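Local coordinates for putative ArsC family related protein (Bacteroides fragilis, PDB 3GKX) that is of unknown function but belongs to the ArsC family, which has a thioredoxin-like fold, and may be related to the arsenate reductases, at residues L100-E104 and R105-V109; D39-V43 and E44-A48. One frame throughout, in Å; residues are numbered along the deposited sequence.

Interaction 1: residues L100-E104 and R105-V109; sequences LVVTE and RFVLV
The ring of F106 carries the hydroxyl of T103 on one face: OG1 sits 3.4 Å above the plane, over the ring centre and so nearly equidistant from all six carbons. The methyl CG2 of T103 reaches toward the rim of the same ring, at CE1, while L119 also touches F106. Holding CG of F106 between its own backbone N and carbonyl carbon (chi1 51°) folds the ring back beneath the threonine. OG1 also bonds to F106 O at 3.0 Å, meeting a lone pair in the carbonyl plane. That oxygen takes a second bond from T103 N at 2.9 Å, nearly in line with the C=O.

E104 and R105 form the turn of the beta hairpin, and its antiparallel strands run the other way. V101 and L108 form the hydrogen-bonded pair, V101 N to L108 O at 3.0 Å and L108 N to V101 O at 2.8 Å, with their side chains on the face packed by W116. On the other face lie two non-hydrogen-bonded pairs. V102 and V107 stand side by side, CG1 of the first 4.2 Å from CG2 of the second, and both touch W49 of helix 43-53; in the L100–V109 pair, CD2 of L100 comes 3.6 Å from CG1 of V109. Backbone bonds from L100 to L9 and V102 to L7 join strand 100-102 to strand 7-10. Side-chain contacts along the strands are thus apolar, whereas near the turn F106 O, accepting from both T103 N and T103 OG1, ties the arms together while the ring packs against the hydroxyl oxygen.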
loop_
_atom_site.group_PDB
_atom_site.type_symbol
_atom_site.label_atom_id
_atom_site.label_comp_id
_atom_site.label_asym_id
_atom_site.label_seq_id
_atom_site.Cartn_x
_atom_site.Cartn_y
_atom_site.Cartn_z
ATOM N N LEU B 100 -8.522 0.297 13.192
ATOM C CA LEU B 100 -8.000 -0.762 12.318
ATOM C C LEU B 100 -8.915 -1.933 12.495
ATOM O O LEU B 100 -9.378 -2.182 13.625
ATOM C CB LEU B 100 -6.611 -1.231 12.762
ATOM C CG LEU B 100 -5.545 -0.174 12.734
ATOM C CD1 LEU B 100 -4.130 -0.742 13.042
ATOM C CD2 LEU B 100 -5.625 0.438 11.343
ATOM N N VAL B 101 -9.156 -2.673 11.414
ATOM C CA VAL B 101 -9.851 -3.963 11.458
ATOM C C VAL B 101 -8.923 -4.999 10.822
ATOM O O VAL B 101 -8.336 -4.756 9.774
ATOM C CB VAL B 101 -11.218 -3.935 10.734
ATOM C CG1 VAL B 101 -11.928 -5.292 10.835
ATOM C CG2 VAL B 101 -12.099 -2.916 11.337
ATOM N N VAL B 102 -8.774 -6.135 11.483
ATOM C CA VAL B 102 -7.862 -7.193 11.068
ATOM C C VAL B 102 -8.739 -8.440 10.867
ATOM O O VAL B 102 -9.510 -8.809 11.771
ATOM C CB VAL B 102 -6.803 -7.450 12.186
ATOM C CG1 VAL B 102 -5.883 -8.619 11.865
ATOM C CG2 VAL B 102 -6.012 -6.202 12.456
ATOM N N THR B 103 -8.661 -9.051 9.682
ATOM C CA THR B 103 -9.238 -10.383 9.431
ATOM C C THR B 103 -8.146 -11.200 8.758
ATOM O O THR B 103 -7.084 -10.661 8.462
ATOM C CB THR B 103 -10.458 -10.348 8.482
ATOM O OG1 THR B 103 -10.016 -9.917 7.202
ATOM C CG2 THR B 103 -11.532 -9.333 8.962
ATOM N N GLU B 104 -8.408 -12.492 8.536
ATOM C CA GLU B 104 -7.458 -13.415 7.928
ATOM C C GLU B 104 -6.988 -12.963 6.543
ATOM O O GLU B 104 -5.837 -13.089 6.210
ATOM C CB GLU B 104 -8.104 -14.810 7.800
ATOM C CG GLU B 104 -7.129 -15.978 8.013
ATOM C CD GLU B 104 -7.555 -17.253 7.296
ATOM O OE1 GLU B 104 -8.617 -17.251 6.654
ATOM O OE2 GLU B 104 -6.837 -18.274 7.363
ATOM N N ARG B 105 -7.898 -12.459 5.726
ATOM C CA ARG B 105 -7.563 -12.097 4.354
ATOM C C ARG B 105 -7.184 -10.629 4.171
ATOM O O ARG B 105 -6.450 -10.314 3.241
ATOM C CB ARG B 105 -8.731 -12.415 3.420
ATOM C CG ARG B 105 -8.665 -13.801 2.831
ATOM C CD ARG B 105 -9.818 -14.078 1.860
ATOM N NE ARG B 105 -9.529 -15.269 1.093
ATOM C CZ ARG B 105 -10.372 -15.850 0.253
ATOM N NH1 ARG B 105 -11.587 -15.356 0.070
ATOM N NH2 ARG B 105 -10.003 -16.949 -0.403
ATOM N N PHE B 106 -7.685 -9.726 5.022
ATOM C CA PHE B 106 -7.375 -8.276 4.844
ATOM C C PHE B 106 -7.332 -7.446 6.122
ATOM O O PHE B 106 -7.909 -7.835 7.113
ATOM C CB PHE B 106 -8.328 -7.625 3.848
ATOM C CG PHE B 106 -9.749 -7.887 4.144
ATOM C CD1 PHE B 106 -10.449 -7.044 4.992
ATOM C CD2 PHE B 106 -10.365 -9.005 3.628
ATOM C CE1 PHE B 106 -11.769 -7.327 5.311
ATOM C CE2 PHE B 106 -11.671 -9.286 3.909
ATOM C CZ PHE B 106 -12.382 -8.454 4.753
ATOM N N VAL B 107 -6.648 -6.301 6.066
ATOM C CA VAL B 107 -6.611 -5.353 7.141
ATOM C C VAL B 107 -7.070 -4.019 6.612
ATOM O O VAL B 107 -6.526 -3.523 5.621
ATOM C CB VAL B 107 -5.170 -5.220 7.746
ATOM C CG1 VAL B 107 -5.068 -3.979 8.739
ATOM C CG2 VAL B 107 -4.713 -6.556 8.416
ATOM N N LEU B 108 -8.038 -3.405 7.294
ATOM C CA LEU B 108 -8.499 -2.063 6.941
ATOM C C LEU B 108 -7.982 -0.996 7.914
ATOM O O LEU B 108 -7.931 -1.198 9.139
ATOM C CB LEU B 108 -10.035 -2.014 6.883
ATOM C CG LEU B 108 -10.737 -3.196 6.211
ATOM C CD1 LEU B 108 -12.189 -3.221 6.572
ATOM C CD2 LEU B 108 -10.531 -3.167 4.668
ATOM N N VAL B 109 -7.608 0.150 7.364
ATOM C CA VAL B 109 -7.007 1.187 8.159
ATOM C C VAL B 109 -7.854 2.453 8.087
ATOM O O VAL B 109 -8.138 2.960 7.008
ATOM C CB VAL B 109 -5.587 1.470 7.640
ATOM C CG1 VAL B 109 -4.904 2.525 8.517
ATOM C CG2 VAL B 109 -4.781 0.162 7.549
#

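Interaction 2: residues D39-V43 and E44-A48; sequences DNPTV and EELKA
E44, in the first turn of helix 43-53, follows a capping box formed by the N-cap residue T42 and E45. The E44 chain bends back at chi2 (95°), bringing OE1 to 3.7 Å from CB of T42, a van der Waals approach.

E45 closes the box. Its backbone N gives a hydrogen bond to T42 OG1 at 3.2 Å, and its carboxylate OE1 accepts one from T42 N at 3.1 Å. The N-H reaches OE1 almost straight (167°), on the anti side and 25° out of the carboxylate plane. The other oxygen, OE2, forms a salt bridge with R34, which probably favours the charged carboxylate and steadies it in the box. R34 also bonds the carbonyl oxygen of D39, tying the loop before the helix to strand 32-35.

L46 begins the regular helical bonding, its N 2.9 Å from T42 O. On the buried side its CG lies 3.7 Å from CB of P41, and both its methyls touch that same ring carbon. L46 also touches I86 and L89 of helix 82-89, whereas P41 packs on I36 and V96.

K47 continues the helical pattern with N to V43 O at 2.9 Å. Its extended chain runs alongside V43 toward a salt bridge between NZ and E83, passing CG1 of V43 with NZ 4.0 Å away.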
loop_
_atom_site.group_PDB
_atom_site.type_symbol
_atom_site.label_atom_id
_atom_site.label_comp_id
_atom_site.label_asym_id
_atom_site.label_seq_id
_atom_site.Cartn_x
_atom_site.Cartn_y
_atom_site.Cartn_z
ATOM N N ASP B 39 -3.898 -1.540 24.631
ATOM C CA ASP B 39 -3.261 -2.751 24.156
ATOM C C ASP B 39 -2.759 -2.505 22.724
ATOM O O ASP B 39 -3.406 -2.858 21.733
ATOM C CB ASP B 39 -4.210 -3.949 24.299
ATOM C CG ASP B 39 -3.601 -5.252 23.800
ATOM O OD1 ASP B 39 -2.368 -5.312 23.572
ATOM O OD2 ASP B 39 -4.373 -6.222 23.612
ATOM N N ASN B 40 -1.591 -1.871 22.654
ATOM C CA ASN B 40 -1.085 -1.319 21.414
ATOM C C ASN B 40 -0.493 -2.411 20.527
ATOM O O ASN B 40 -0.089 -3.443 21.050
ATOM C CB ASN B 40 -0.130 -0.141 21.674
ATOM C CG ASN B 40 0.940 -0.439 22.715
ATOM O OD1 ASN B 40 0.671 -0.645 23.923
ATOM N ND2 ASN B 40 2.181 -0.396 22.265
ATOM N N PRO B 41 -0.551 -2.240 19.181
ATOM C CA PRO B 41 0.069 -3.215 18.285
ATOM C C PRO B 41 1.559 -3.422 18.595
ATOM O O PRO B 41 2.280 -2.448 18.926
ATOM C CB PRO B 41 -0.099 -2.591 16.871
ATOM C CG PRO B 41 -1.172 -1.541 16.990
ATOM C CD PRO B 41 -1.535 -1.391 18.484
ATOM N N THR B 42 2.004 -4.677 18.481
ATOM C CA THR B 42 3.426 -5.034 18.637
ATOM C C THR B 42 4.094 -5.144 17.279
ATOM O O THR B 42 3.415 -5.301 16.242
ATOM C CB THR B 42 3.550 -6.426 19.196
ATOM O OG1 THR B 42 2.972 -7.319 18.241
ATOM C CG2 THR B 42 2.808 -6.553 20.524
ATOM N N VAL B 43 5.428 -5.139 17.271
ATOM C CA VAL B 43 6.156 -5.312 16.013
ATOM C C VAL B 43 5.680 -6.541 15.211
ATOM O O VAL B 43 5.527 -6.466 13.996
ATOM C CB VAL B 43 7.705 -5.359 16.228
ATOM C CG1 VAL B 43 8.431 -5.781 14.929
ATOM C CG2 VAL B 43 8.238 -4.011 16.715
ATOM N N GLU B 44 5.504 -7.681 15.887
ATOM C CA GLU B 44 5.164 -8.938 15.204
ATOM C C GLU B 44 3.773 -8.817 14.531
ATOM O O GLU B 44 3.554 -9.308 13.429
ATOM C CB GLU B 44 5.210 -10.116 16.166
ATOM C CG GLU B 44 6.603 -10.400 16.807
ATOM C CD GLU B 44 6.803 -9.748 18.181
ATOM O OE1 GLU B 44 6.454 -8.564 18.378
ATOM O OE2 GLU B 44 7.342 -10.422 19.097
ATOM N N GLU B 45 2.857 -8.112 15.182
ATOM C CA GLU B 45 1.569 -7.850 14.589
ATOM C C GLU B 45 1.659 -6.907 13.391
ATOM O O GLU B 45 1.203 -7.228 12.296
ATOM C CB GLU B 45 0.614 -7.294 15.633
ATOM C CG GLU B 45 0.056 -8.398 16.504
ATOM C CD GLU B 45 -0.564 -7.875 17.770
ATOM O OE1 GLU B 45 -0.320 -6.714 18.155
ATOM O OE2 GLU B 45 -1.301 -8.644 18.375
ATOM N N LEU B 46 2.275 -5.752 13.613
ATOM C CA LEU B 46 2.399 -4.765 12.581
ATOM C C LEU B 46 3.028 -5.360 11.336
ATOM O O LEU B 46 2.656 -5.011 10.193
ATOM C CB LEU B 46 3.201 -3.591 13.121
ATOM C CG LEU B 46 2.295 -2.787 14.060
ATOM C CD1 LEU B 46 3.062 -1.733 14.885
ATOM C CD2 LEU B 46 1.195 -2.156 13.274
ATOM N N LYS B 47 3.991 -6.259 11.558
ATOM C CA LYS B 47 4.702 -6.873 10.447
ATOM C C LYS B 47 3.826 -7.834 9.657
ATOM O O LYS B 47 4.113 -8.106 8.516
ATOM C CB LYS B 47 5.983 -7.567 10.928
ATOM C CG LYS B 47 7.227 -6.659 10.936
ATOM C CD LYS B 47 8.511 -7.465 11.231
ATOM C CE LYS B 47 9.769 -6.561 11.148
ATOM N NZ LYS B 47 10.910 -6.984 12.027
ATOM N N ALA B 48 2.775 -8.360 10.265
ATOM C CA ALA B 48 1.763 -9.155 9.526
ATOM C C ALA B 48 0.633 -8.260 8.990
ATOM O O ALA B 48 0.143 -8.448 7.868
ATOM C CB ALA B 48 1.192 -10.261 10.424
#

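The two contacts lie with centres 13 Å apart and nearest atoms about 5 Å apart, without touching. In interaction 1, L100, V101, V107 and L108 are buried and the turn residues E104 and R105 exposed; in interaction 2 only P41 and L46 of the touching residues are buried, with E44 and K47 exposed. Interaction 1 closes a hairpin at one side of the sheet; interaction 2 starts the helix after strand 32-35, at the other. Helix 43-53 nonetheless joins them, since its later residues W49 and L52 pack on the hairpin valines. In each a threonine hydroxyl secures a chain reversal or helix start, but 100-109 otherwise relies on strand pairing and aliphatic contact, whereas 39-48 adds salt bridges.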